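Local structure of alkane monooxygenase (Geobacillus thermodenitrificans, 3B9O) at residues Ala279-Ile284 against Trp348-Val353; His6-Glu11 against Gly374-Gln379. The protein belongs to the luciferase-like monooxygenase family, whose members are built on a TIM barrel, and carries a bound flavin mononucleotide. One frame throughout, in Å; residues are numbered along the deposited sequence.

The chain begins with strand 6-12, which waits more than 360 residues for the partner it meets in contact 2. Within that long excursion most of the barrel is laid down, and contact 1 closes a shorter loop, of 63 mostly helical or irregular residues, between Ala-279 to Ile-284 and Trp-348 to Val-353. The two contacts therefore nest and do not cross. Helix 356-370 then leads from strand 350-354 to strand 374-378, which settles along the other edge of strand 276-285, where the backbones of Ala-279 and Ile-281 meet those of Asn-376 and Val-378. Contact 2 joins this last strand to the first, and contact 1 adds a further strand to the sheet.

Contact 1 (Ala279-Ile284 against Trp348-Val353); sequences AGICVI and WFKLSV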
ATOM      1  N   ALA A 279       4.599  -9.339   1.595  1.00 13.55           N
ATOM      2  CA  ALA A 279       4.024 -10.115   0.516  1.00 17.96           C
ATOM      3  C   ALA A 279       2.513  -9.978   0.547  1.00 25.08           C
ATOM      4  O   ALA A 279       1.947  -9.641   1.588  1.00 23.81           O
ATOM      5  CB  ALA A 279       4.426 -11.585   0.663  1.00 18.46           C
ATOM      6  N   GLY A 280       1.849 -10.187  -0.591  1.00 16.42           N
ATOM      7  CA  GLY A 280       0.387 -10.302  -0.586  1.00 12.02           C
ATOM      8  C   GLY A 280       0.032 -11.737  -0.197  1.00 14.27           C
ATOM      9  O   GLY A 280       0.828 -12.674  -0.390  1.00 16.82           O
ATOM     10  N   ILE A 281      -1.149 -11.917   0.394  1.00 15.17           N
ATOM     11  CA  ILE A 281      -1.678 -13.255   0.669  1.00 10.87           C
ATOM     12  C   ILE A 281      -3.199 -13.174   0.695  1.00 15.55           C
ATOM     13  O   ILE A 281      -3.773 -12.208   1.193  1.00 16.15           O
ATOM     14  CB  ILE A 281      -1.124 -13.864   2.022  1.00 12.61           C
ATOM     15  CG1 ILE A 281      -1.611 -15.337   2.195  1.00 16.26           C
ATOM     16  CG2 ILE A 281      -1.477 -13.002   3.196  1.00 12.81           C
ATOM     17  CD1 ILE A 281      -0.843 -16.157   3.219  1.00 16.92           C
ATOM     18  N   CYS A 282      -3.844 -14.173   0.109  1.00 15.32           N
ATOM     19  CA  CYS A 282      -5.281 -14.354   0.243  1.00 14.57           C
ATOM     20  C   CYS A 282      -5.501 -15.571   1.137  1.00 16.60           C
ATOM     21  O   CYS A 282      -4.838 -16.599   0.979  1.00 17.01           O
ATOM     22  CB  CYS A 282      -5.953 -14.587  -1.112  1.00 22.97           C
ATOM     23  SG  CYS A 282      -5.479 -13.490  -2.468  1.00 40.56           S
ATOM     24  N   VAL A 283      -6.383 -15.440   2.123  1.00 12.35           N
ATOM     25  CA  VAL A 283      -6.564 -16.498   3.101  1.00 21.37           C
ATOM     26  C   VAL A 283      -8.031 -16.910   3.062  1.00 20.81           C
ATOM     27  O   VAL A 283      -8.912 -16.058   3.128  1.00 16.37           O
ATOM     28  CB  VAL A 283      -6.179 -16.038   4.548  1.00 18.51           C
ATOM     29  CG1 VAL A 283      -6.625 -17.072   5.552  1.00 14.68           C
ATOM     30  CG2 VAL A 283      -4.623 -15.752   4.649  1.00 13.19           C
ATOM     31  N   ILE A 284      -8.283 -18.209   2.917  1.00 14.77           N
ATOM     32  CA  ILE A 284      -9.625 -18.742   3.049  1.00 15.25           C
ATOM     33  C   ILE A 284      -9.501 -19.810   4.126  1.00 23.92           C
ATOM     34  O   ILE A 284      -8.852 -20.873   3.922  1.00 19.07           O
ATOM     35  CB  ILE A 284     -10.159 -19.371   1.741  1.00 21.58           C
ATOM     36  CG1 ILE A 284     -10.272 -18.333   0.610  1.00 21.62           C
ATOM     37  CG2 ILE A 284     -11.528 -20.070   2.014  1.00 19.76           C
ATOM     38  CD1 ILE A 284     -10.380 -18.973  -0.823  1.00 21.29           C
ATOM     39  N   TRP A 348      -0.920 -12.811  -8.550  1.00 31.46           N
ATOM     40  CA  TRP A 348       0.495 -12.813  -8.148  1.00 33.70           C
ATOM     41  C   TRP A 348       0.732 -12.828  -6.616  1.00 32.36           C
ATOM     42  O   TRP A 348       1.823 -12.462  -6.149  1.00 35.68           O
ATOM     43  CB  TRP A 348       1.303 -11.717  -8.868  1.00 43.54           C
ATOM     44  CG  TRP A 348       2.783 -12.130  -9.155  1.00 73.73           C
ATOM     45  CD1 TRP A 348       3.304 -13.421  -9.175  1.00 63.77           C
ATOM     46  CD2 TRP A 348       3.884 -11.255  -9.493  1.00 55.13           C
ATOM     47  NE1 TRP A 348       4.656 -13.385  -9.480  1.00 81.35           N
ATOM     48  CE2 TRP A 348       5.036 -12.079  -9.685  1.00 70.64           C
ATOM     49  CE3 TRP A 348       4.014  -9.862  -9.638  1.00 48.17           C
ATOM     50  CZ2 TRP A 348       6.300 -11.550 -10.015  1.00 51.23           C
ATOM     51  CZ3 TRP A 348       5.273  -9.335  -9.967  1.00 70.43           C
ATOM     52  CH2 TRP A 348       6.400 -10.187 -10.156  1.00 66.22           C
ATOM     53  N   PHE A 349      -0.297 -13.253  -5.867  1.00 26.19           N
ATOM     54  CA  PHE A 349      -0.248 -13.463  -4.414  1.00 26.61           C
ATOM     55  C   PHE A 349      -0.479 -14.922  -4.044  1.00 22.13           C
ATOM     56  O   PHE A 349      -1.263 -15.628  -4.676  1.00 28.58           O
ATOM     57  CB  PHE A 349      -1.324 -12.615  -3.711  1.00 29.33           C
ATOM     58  CG  PHE A 349      -1.234 -11.149  -4.018  1.00 38.32           C
ATOM     59  CD1 PHE A 349      -0.033 -10.440  -3.799  1.00 71.54           C
ATOM     60  CD2 PHE A 349      -2.320 -10.469  -4.546  1.00 39.48           C
ATOM     61  CE1 PHE A 349       0.082  -9.065  -4.085  1.00 26.40           C
ATOM     62  CE2 PHE A 349      -2.217  -9.072  -4.829  1.00 55.82           C
ATOM     63  CZ  PHE A 349      -1.009  -8.383  -4.594  1.00 34.99           C
ATOM     64  N   LYS A 350       0.189 -15.360  -2.996  1.00 21.32           N
ATOM     65  CA  LYS A 350      -0.105 -16.639  -2.364  1.00 24.83           C
ATOM     66  C   LYS A 350      -1.608 -16.767  -1.985  1.00 33.30           C
ATOM     67  O   LYS A 350      -2.214 -15.857  -1.398  1.00 18.59           O
ATOM     68  CB  LYS A 350       0.800 -16.824  -1.127  1.00 24.31           C
ATOM     69  CG  LYS A 350       0.493 -18.030  -0.239  1.00 25.04           C
ATOM     70  CD  LYS A 350       1.004 -19.283  -0.855  1.00 29.54           C
ATOM     71  CE  LYS A 350       0.974 -20.475   0.102  1.00 31.91           C
ATOM     72  NZ  LYS A 350       1.742 -21.597  -0.576  1.00 24.89           N
ATOM     73  N   LEU A 351      -2.192 -17.912  -2.330  1.00 20.95           N
ATOM     74  CA  LEU A 351      -3.497 -18.305  -1.791  1.00 26.96           C
ATOM     75  C   LEU A 351      -3.339 -19.404  -0.744  1.00 23.93           C
ATOM     76  O   LEU A 351      -2.857 -20.503  -1.051  1.00 25.25           O
ATOM     77  CB  LEU A 351      -4.452 -18.754  -2.906  1.00 24.41           C
ATOM     78  CG  LEU A 351      -5.796 -19.302  -2.408  1.00 28.47           C
ATOM     79  CD1 LEU A 351      -6.523 -18.319  -1.476  1.00 20.05           C
ATOM     80  CD2 LEU A 351      -6.697 -19.734  -3.586  1.00 26.24           C
ATOM     81  N   SER A 352      -3.708 -19.110   0.495  1.00 16.15           N
ATOM     82  CA  SER A 352      -3.685 -20.135   1.538  1.00 19.55           C
ATOM     83  C   SER A 352      -5.119 -20.591   1.934  1.00 24.21           C
ATOM     84  O   SER A 352      -5.940 -19.795   2.396  1.00 20.46           O
ATOM     85  CB  SER A 352      -2.857 -19.652   2.746  1.00 20.81           C
ATOM     86  OG  SER A 352      -2.681 -20.705   3.680  1.00 20.73           O
ATOM     87  N   VAL A 353      -5.409 -21.883   1.775  1.00 18.12           N
ATOM     88  CA  VAL A 353      -6.747 -22.390   2.031  1.00 18.00           C
ATOM     89  C   VAL A 353      -6.677 -23.533   3.037  1.00 22.35           C
ATOM     90  O   VAL A 353      -5.907 -24.470   2.838  1.00 19.32           O
ATOM     91  CB  VAL A 353      -7.384 -22.929   0.740  1.00 18.70           C
ATOM     92  CG1 VAL A 353      -8.855 -23.414   1.020  1.00 17.10           C
ATOM     93  CG2 VAL A 353      -7.317 -21.898  -0.356  1.00 16.50           C
TER
HETATM   94  O   HOH W   1       2.428 -14.046  -1.729  1.00 24.53           O
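Cys-282 and Ser-352 carry the ladder between these two parallel strands, and they illustrate how such a pairing is laced: each residue brackets one residue of the partner strand. Cys-282 donates its N to Lys-350 O (2.8 Å) and takes Ser-352 N on its own O, straddling Leu-351; Ser-352 then accepts Ile-284 N on its O, completing its span around Val-283. All three bonds are nearly straight. On the face of Cys-282 and Ile-284, the Leu-351 CD1 branch leans across, reaching Cys-282 CB at 3.8 Å. The same methyl meets Ile-284 CD1 at 4.0 Å. With CG opposite the backbone N (chi1 175°) and chi2 at 54°, CD1 is the branch that reaches the neighbouring strand. Packing is equally close where Phe-349 fills the side of Gly-280, its ring CD1 approaching Gly-280 CA at 3.2 Å; the glycine, having no side chain, leaves room for the ring.

The looser part lies around Lys-350. Gly-280 O and Lys-350 N are 3.8 Å apart, too far for a direct bond, and a water that accepts from Lys-350 N lies between them. The Lys-350 side chain starts out alongside Ile-281, CG to CD1 4.2 Å, then bends at chi2 (77°) and leads away from the partner strand. On this same face Ser-352 OG is bonded to Glu-362 of helix 356-370, which packs against Ile-281 and Val-283.

The side chain of Phe-349 comes within about 4 Å of the flavin mononucleotide. A short parallel strand thus extends the sheet beside strand 276-285 of the TIM barrel, with Phe-349, near its start, close to the flavin.

Contact 2 (His6-Glu11 against Gly374-Gln379); sequences HINAFE and GFNLVQ
His-6 to Glu-11 and Gly-374 to Val-378 run as parallel neighbours, their axes 4.4 Å apart at closest and 29° from alignment, with Asn-8 as the central rung, its N donating to Phe-375 O and its O receiving Leu-377 N, while His-6 O takes Phe-375 N and Phe-10 N donates to Leu-377 O.

One side-chain bond adds to the ladder. Asn-8 and Asn-376 share one face of the sheet, their side chains crossing at an angle, each with CG beside its own backbone N, and Asn-8 ND2 donates to Asn-376 OD1 (3.0 Å). The two amide planes are turned 42° apart. Asn-8 ND2 is also bonded to Tyr-225 OH, so two partners fix the rotation of this buried amide. At the start of the pairing the chains draw close, His-6 O lying 2.9 Å from Gly-374 CA, where the glycine has no side chain to interfere.

The Phe-10 ring follows Asn-376 along the sheet. It lies within 15° of parallel to the Asn-376 amide, Phe-10 CD1 to Asn-376 ND2 4.1 Å. Its CD2 meets Val-378 CG2 at 4.0 Å, the two side chains pointing the same way. Beyond the last ladder bond, a water donates to Phe-10 O (2.7 Å) and accepts from Gln-379 N (3.0 Å). The Phe-10 side chain is about 5 Å from the flavin mononucleotide.

Helix 384-399 covers the opposite face, Phe-389 touching Ile-7 and Leu-377. Strand 53-57 pairs along the far edge of strand 6-12 and strand 276-285 along that of strand 374-378, so the pairing of 6-12 with 374-378, first strand with last, closes the TIM barrel between them.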
ATOM      1  N   HIS A   6       4.141  -8.735  10.736  1.00 17.67           N
ATOM      2  CA  HIS A   6       3.307  -7.547  10.509  1.00 19.38           C
ATOM      3  C   HIS A   6       2.143  -7.878   9.545  1.00 22.69           C
ATOM      4  O   HIS A   6       2.336  -8.491   8.501  1.00 17.71           O
ATOM      5  CB  HIS A   6       4.150  -6.355  10.012  1.00 15.33           C
ATOM      6  CG  HIS A   6       5.234  -5.930  10.960  1.00 22.68           C
ATOM      7  ND1 HIS A   6       5.016  -5.050  12.006  1.00 17.57           N
ATOM      8  CD2 HIS A   6       6.558  -6.216  10.983  1.00 23.74           C
ATOM      9  CE1 HIS A   6       6.151  -4.859  12.659  1.00 32.68           C
ATOM     10  NE2 HIS A   6       7.099  -5.557  12.062  1.00 23.74           N
ATOM     11  N   ILE A   7       0.918  -7.496   9.892  1.00 17.01           N
ATOM     12  CA  ILE A   7      -0.192  -7.756   9.000  1.00 13.98           C
ATOM     13  C   ILE A   7      -0.972  -6.480   8.709  1.00 21.40           C
ATOM     14  O   ILE A   7      -1.435  -5.799   9.639  1.00 20.36           O
ATOM     15  CB  ILE A   7      -1.110  -8.883   9.529  1.00 20.51           C
ATOM     16  CG1 ILE A   7      -0.345 -10.234   9.525  1.00 21.81           C
ATOM     17  CG2 ILE A   7      -2.358  -9.036   8.655  1.00 17.61           C
ATOM     18  CD1 ILE A   7      -0.957 -11.290  10.351  1.00 44.35           C
ATOM     19  N   ASN A   8      -1.106  -6.178   7.419  1.00 17.44           N
ATOM     20  CA  ASN A   8      -1.950  -5.090   6.929  1.00 14.53           C
ATOM     21  C   ASN A   8      -3.205  -5.617   6.223  1.00 14.03           C
ATOM     22  O   ASN A   8      -3.152  -6.651   5.547  1.00 16.33           O
ATOM     23  CB  ASN A   8      -1.202  -4.241   5.912  1.00 13.49           C
ATOM     24  CG  ASN A   8       0.042  -3.607   6.466  1.00 17.20           C
ATOM     25  OD1 ASN A   8       0.171  -3.393   7.675  1.00 17.33           O
ATOM     26  ND2 ASN A   8       0.971  -3.282   5.571  1.00 15.88           N
ATOM     27  N   ALA A   9      -4.296  -4.878   6.353  1.00 16.53           N
ATOM     28  CA  ALA A   9      -5.549  -5.158   5.666  1.00 15.37           C
ATOM     29  C   ALA A   9      -5.502  -4.446   4.333  1.00 12.02           C
ATOM     30  O   ALA A   9      -5.330  -3.230   4.292  1.00 15.54           O
ATOM     31  CB  ALA A   9      -6.689  -4.651   6.511  1.00  9.56           C
ATOM     32  N   PHE A  10      -5.609  -5.191   3.245  1.00 14.22           N
ATOM     33  CA  PHE A  10      -5.525  -4.614   1.901  1.00 10.94           C
ATOM     34  C   PHE A  10      -6.909  -4.164   1.416  1.00 19.82           C
ATOM     35  O   PHE A  10      -7.876  -4.959   1.328  1.00 16.50           O
ATOM     36  CB  PHE A  10      -4.923  -5.608   0.916  1.00 10.36           C
ATOM     37  CG  PHE A  10      -4.448  -5.008  -0.362  1.00 16.34           C
ATOM     38  CD1 PHE A  10      -3.749  -3.805  -0.376  1.00 20.74           C
ATOM     39  CD2 PHE A  10      -4.662  -5.678  -1.573  1.00 14.74           C
ATOM     40  CE1 PHE A  10      -3.292  -3.259  -1.572  1.00 21.34           C
ATOM     41  CE2 PHE A  10      -4.175  -5.138  -2.780  1.00 13.89           C
ATOM     42  CZ  PHE A  10      -3.489  -3.958  -2.779  1.00 14.92           C
ATOM     43  N   GLU A  11      -6.997  -2.888   1.073  1.00 11.41           N
ATOM     44  CA  GLU A  11      -8.312  -2.296   0.787  1.00 11.76           C
ATOM     45  C   GLU A  11      -8.202  -1.249  -0.320  1.00 12.58           C
ATOM     46  O   GLU A  11      -7.113  -0.869  -0.722  1.00 12.77           O
ATOM     47  CB  GLU A  11      -8.850  -1.700   2.119  1.00 16.84           C
ATOM     48  CG  GLU A  11     -10.276  -1.245   2.207  1.00 26.59           C
ATOM     49  CD  GLU A  11     -11.337  -2.214   1.621  1.00 20.14           C
ATOM     50  OE1 GLU A  11     -11.476  -2.260   0.400  1.00 16.70           O
ATOM     51  OE2 GLU A  11     -12.066  -2.863   2.372  1.00 15.87           O
ATOM     52  N   GLY A 374       6.162  -9.251   6.674  1.00 13.40           N
ATOM     53  CA  GLY A 374       4.727  -9.078   6.884  1.00 13.23           C
ATOM     54  C   GLY A 374       3.934  -9.371   5.624  1.00 18.11           C
ATOM     55  O   GLY A 374       4.498  -9.700   4.582  1.00 15.14           O
ATOM     56  N   PHE A 375       2.626  -9.226   5.735  1.00 13.35           N
ATOM     57  CA  PHE A 375       1.708  -9.494   4.652  1.00 16.46           C
ATOM     58  C   PHE A 375       0.683  -8.380   4.492  1.00 13.61           C
ATOM     59  O   PHE A 375       0.200  -7.796   5.487  1.00 16.07           O
ATOM     60  CB  PHE A 375       0.943 -10.826   4.889  1.00 12.26           C
ATOM     61  CG  PHE A 375       1.836 -12.046   4.914  1.00 14.46           C
ATOM     62  CD1 PHE A 375       2.448 -12.440   6.102  1.00 16.31           C
ATOM     63  CD2 PHE A 375       2.099 -12.754   3.750  1.00 16.76           C
ATOM     64  CE1 PHE A 375       3.278 -13.558   6.152  1.00 19.92           C
ATOM     65  CE2 PHE A 375       2.906 -13.901   3.785  1.00 17.49           C
ATOM     66  CZ  PHE A 375       3.505 -14.286   4.995  1.00 21.61           C
ATOM     67  N   ASN A 376       0.305  -8.141   3.247  1.00 12.98           N
ATOM     68  CA  ASN A 376      -0.934  -7.408   2.981  1.00 13.09           C
ATOM     69  C   ASN A 376      -2.012  -8.446   2.723  1.00 13.43           C
ATOM     70  O   ASN A 376      -1.889  -9.236   1.761  1.00 13.09           O
ATOM     71  CB  ASN A 376      -0.832  -6.503   1.761  1.00 17.03           C
ATOM     72  CG  ASN A 376      -0.182  -5.187   2.051  1.00 30.36           C
ATOM     73  OD1 ASN A 376       0.127  -4.845   3.193  1.00 21.91           O
ATOM     74  ND2 ASN A 376       0.039  -4.413   0.981  1.00 37.56           N
ATOM     75  N   LEU A 377      -3.017  -8.485   3.595  1.00 10.15           N
ATOM     76  CA  LEU A 377      -4.110  -9.432   3.450  1.00 17.09           C
ATOM     77  C   LEU A 377      -5.168  -8.952   2.416  1.00 12.79           C
ATOM     78  O   LEU A 377      -5.892  -7.961   2.626  1.00 13.77           O
ATOM     79  CB  LEU A 377      -4.727  -9.778   4.816  1.00 12.32           C
ATOM     80  CG  LEU A 377      -5.927 -10.750   4.869  1.00 20.42           C
ATOM     81  CD1 LEU A 377      -5.595 -12.130   4.292  1.00 19.48           C
ATOM     82  CD2 LEU A 377      -6.400 -10.893   6.306  1.00 14.87           C
ATOM     83  N   VAL A 378      -5.243  -9.713   1.325  1.00 14.10           N
ATOM     84  CA  VAL A 378      -6.110  -9.468   0.207  1.00 18.96           C
ATOM     85  C   VAL A 378      -7.490 -10.079   0.510  1.00 17.91           C
ATOM     86  O   VAL A 378      -7.578 -11.208   1.044  1.00 14.16           O
ATOM     87  CB  VAL A 378      -5.521 -10.113  -1.109  1.00 19.22           C
ATOM     88  CG1 VAL A 378      -6.423  -9.819  -2.327  1.00 22.02           C
ATOM     89  CG2 VAL A 378      -4.072  -9.608  -1.368  1.00 15.96           C
ATOM     90  N   GLN A 379      -8.548  -9.345   0.156  1.00 11.95           N
ATOM     91  CA  GLN A 379      -9.922  -9.792   0.414  1.00 29.79           C
ATOM     92  C   GLN A 379     -10.576 -10.498  -0.780  1.00 18.69           C
ATOM     93  O   GLN A 379     -10.429 -10.063  -1.907  1.00 15.09           O
ATOM     94  CB  GLN A 379     -10.789  -8.593   0.787  1.00 21.06           C
ATOM     95  CG  GLN A 379     -10.293  -7.820   2.024  1.00 16.14           C
ATOM     96  CD  GLN A 379     -11.151  -6.590   2.265  1.00 14.83           C
ATOM     97  OE1 GLN A 379     -10.750  -5.473   1.938  1.00 17.22           O
ATOM     98  NE2 GLN A 379     -12.336  -6.788   2.796  1.00 11.22           N
TER
HETATM   99  O   HOH W   2      -8.055  -6.542  -0.807  1.00 12.41           O